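Local coordinates for protein telomeric DNA-binding factor trf1 (Schizosaccharomyces pombe, PDB 6K5S) that probably binds telomeric DNA and carries an all-helical domain of the telomere repeat binding factor (TRF) family, at residues 118-123 with 177-182. Sequence-based numbering, arbitrary orientation.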
loop_
_atom_site.group_PDB
_atom_site.type_symbol
_atom_site.label_atom_id
_atom_site.label_comp_id
_atom_site.label_asym_id
_atom_site.label_seq_id
_atom_site.Cartn_x
_atom_site.Cartn_y
_atom_site.Cartn_z
ATOM N N SER A 118 6.888 -27.021 -9.414
ATOM C CA SER A 118 7.716 -26.825 -10.585
ATOM C C SER A 118 8.969 -27.710 -10.520
ATOM O O SER A 118 9.315 -28.291 -9.480
ATOM C CB SER A 118 8.084 -25.347 -10.713
ATOM O OG SER A 118 8.910 -24.917 -9.645
ATOM N N ASN A 119 9.643 -27.824 -11.666
ATOM C CA ASN A 119 10.883 -28.589 -11.743
ATOM C C ASN A 119 11.985 -27.887 -10.960
ATOM O O ASN A 119 12.202 -26.686 -11.127
ATOM C CB ASN A 119 11.321 -28.750 -13.201
ATOM C CG ASN A 119 10.514 -29.788 -13.942
ATOM O OD1 ASN A 119 9.779 -30.571 -13.339
ATOM N ND2 ASN A 119 10.649 -29.806 -15.265
ATOM N N ILE A 120 12.688 -28.626 -10.110
ATOM C CA ILE A 120 13.841 -28.054 -9.420
ATOM C C ILE A 120 15.009 -27.966 -10.393
ATOM O O ILE A 120 15.361 -28.955 -11.043
ATOM C CB ILE A 120 14.222 -28.886 -8.192
ATOM C CG1 ILE A 120 13.035 -29.005 -7.239
ATOM C CG2 ILE A 120 15.403 -28.228 -7.481
ATOM C CD1 ILE A 120 12.768 -27.742 -6.516
ATOM N N LEU A 121 15.622 -26.790 -10.479
ATOM C CA LEU A 121 16.721 -26.528 -11.393
ATOM C C LEU A 121 18.054 -26.473 -10.650
ATOM O O LEU A 121 18.107 -26.218 -9.444
ATOM C CB LEU A 121 16.476 -25.218 -12.142
ATOM C CG LEU A 121 15.126 -25.265 -12.861
ATOM C CD1 LEU A 121 14.857 -23.978 -13.626
ATOM C CD2 LEU A 121 15.090 -26.474 -13.794
ATOM N N THR A 122 19.140 -26.694 -11.403
ATOM C CA THR A 122 20.467 -26.821 -10.803
ATOM C C THR A 122 20.873 -25.571 -10.033
ATOM O O THR A 122 21.447 -25.672 -8.945
ATOM C CB THR A 122 21.516 -27.134 -11.881
ATOM O OG1 THR A 122 21.189 -26.419 -13.075
ATOM C CG2 THR A 122 21.543 -28.624 -12.188
ATOM N N ASN A 123 20.605 -24.383 -10.581
ATOM C CA ASN A 123 20.990 -23.165 -9.876
ATOM C C ASN A 123 20.164 -22.935 -8.614
ATOM O O ASN A 123 20.666 -22.331 -7.662
ATOM C CB ASN A 123 20.878 -21.964 -10.800
ATOM C CG ASN A 123 21.962 -21.963 -11.858
ATOM O OD1 ASN A 123 23.148 -21.863 -11.543
ATOM N ND2 ASN A 123 21.563 -22.104 -13.117
ATOM N N TYR A 177 17.412 -35.938 -12.270
ATOM C CA TYR A 177 18.866 -35.827 -12.261
ATOM C C TYR A 177 19.316 -34.665 -11.383
ATOM O O TYR A 177 20.211 -34.818 -10.546
ATOM C CB TYR A 177 19.388 -35.672 -13.693
ATOM C CG TYR A 177 20.883 -35.409 -13.799
ATOM C CD1 TYR A 177 21.803 -36.454 -13.730
ATOM C CD2 TYR A 177 21.371 -34.118 -13.994
ATOM C CE1 TYR A 177 23.166 -36.219 -13.841
ATOM C CE2 TYR A 177 22.732 -33.873 -14.102
ATOM C CZ TYR A 177 23.622 -34.926 -14.025
ATOM O OH TYR A 177 24.974 -34.684 -14.133
ATOM N N VAL A 178 18.686 -33.498 -11.546
ATOM C CA VAL A 178 19.019 -32.337 -10.720
ATOM C C VAL A 178 18.820 -32.659 -9.244
ATOM O O VAL A 178 19.669 -32.349 -8.400
ATOM C CB VAL A 178 18.180 -31.121 -11.150
ATOM C CG1 VAL A 178 18.260 -30.012 -10.115
ATOM C CG2 VAL A 178 18.639 -30.619 -12.510
ATOM N N GLU A 179 17.700 -33.307 -8.916
ATOM C CA GLU A 179 17.410 -33.635 -7.524
ATOM C C GLU A 179 18.506 -34.510 -6.919
ATOM O O GLU A 179 18.999 -34.236 -5.813
ATOM C CB GLU A 179 16.042 -34.310 -7.425
ATOM C CG GLU A 179 14.866 -33.322 -7.395
ATOM C CD GLU A 179 13.526 -33.972 -7.731
ATOM O OE1 GLU A 179 13.492 -35.200 -7.999
ATOM O OE2 GLU A 179 12.500 -33.254 -7.730
ATOM N N LYS A 180 18.921 -35.560 -7.638
ATOM C CA LYS A 180 19.980 -36.414 -7.108
ATOM C C LYS A 180 21.319 -35.693 -7.064
ATOM O O LYS A 180 22.117 -35.943 -6.154
ATOM C CB LYS A 180 20.076 -37.709 -7.919
ATOM C CG LYS A 180 18.730 -38.397 -8.064
ATOM C CD LYS A 180 18.809 -39.760 -8.754
ATOM C CE LYS A 180 18.662 -39.617 -10.258
ATOM N NZ LYS A 180 19.979 -39.271 -10.866
ATOM N N GLN A 181 21.575 -34.779 -8.001
ATOM C CA GLN A 181 22.789 -33.969 -7.910
ATOM C C GLN A 181 22.775 -33.081 -6.668
ATOM O O GLN A 181 23.809 -32.900 -6.004
ATOM C CB GLN A 181 22.952 -33.121 -9.168
ATOM C CG GLN A 181 23.532 -33.873 -10.343
ATOM C CD GLN A 181 24.841 -34.535 -9.988
ATOM O OE1 GLN A 181 25.753 -33.885 -9.471
ATOM N NE2 GLN A 181 24.942 -35.836 -10.250
ATOM N N ILE A 182 21.614 -32.498 -6.346
ATOM C CA ILE A 182 21.516 -31.665 -5.150
ATOM C C ILE A 182 21.775 -32.498 -3.904
ATOM O O ILE A 182 22.556 -32.112 -3.024
ATOM C CB ILE A 182 20.145 -30.973 -5.074
ATOM C CG1 ILE A 182 19.957 -30.026 -6.253
ATOM C CG2 ILE A 182 20.019 -30.223 -3.758
ATOM C CD1 ILE A 182 18.521 -29.561 -6.394
HETATM O O HOH W 1 11.879 -31.613 -9.529
#
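Val178 presses against the backbone of the extended residues that lead into helix 122-141, a compact illustration of how two helices can meet near their N-terminal ends. Val178 CG1 lies 3.2 Å from Ile120 O and close to the carbonyl carbon of Leu121, the N-cap residue, while Val178 CG2 reaches the methyl CG2 of Thr122 at 3.5 Å. With CG1 anti to its own backbone N (chi1 167°), the valine straddles this backbone: one branch rests on the Ile120 carbonyl oxygen and the carbonyl carbon of Leu121, the other meets the first helical residue, whose side chain crosses it at about a right angle. At the Thr122 end the contact is exposed.

Towards the interior Ile120 takes over. Its CG2 branch does the touching, packing on the end methyl CD1 of Ile182 at 3.6 Å, again with the side chains crossed, and meeting Val178 CG1 more loosely at 4.3 Å. One helical turn apart, Val178 and Ile182 thus offer Ile120 two successive apolar groups.

A water supplies the polar link, accepting from Ile120 N (3.1 Å) and donating to Glu179 OE2 (2.5 Å). The other carboxylate oxygen, OE1, is hydrogen-bonded by Thr176 N and forms a salt bridge with Arg167, which should help to fix the buried acid in place and probably favours its charged form. Phe163 of helix 159-166 touches both Glu179 and Ile182. Apolar contact of a helix N-terminus and the residues before it with a neighbouring helix here joins helices 122-141 and 177-195 within the all-helical TRF-family domain.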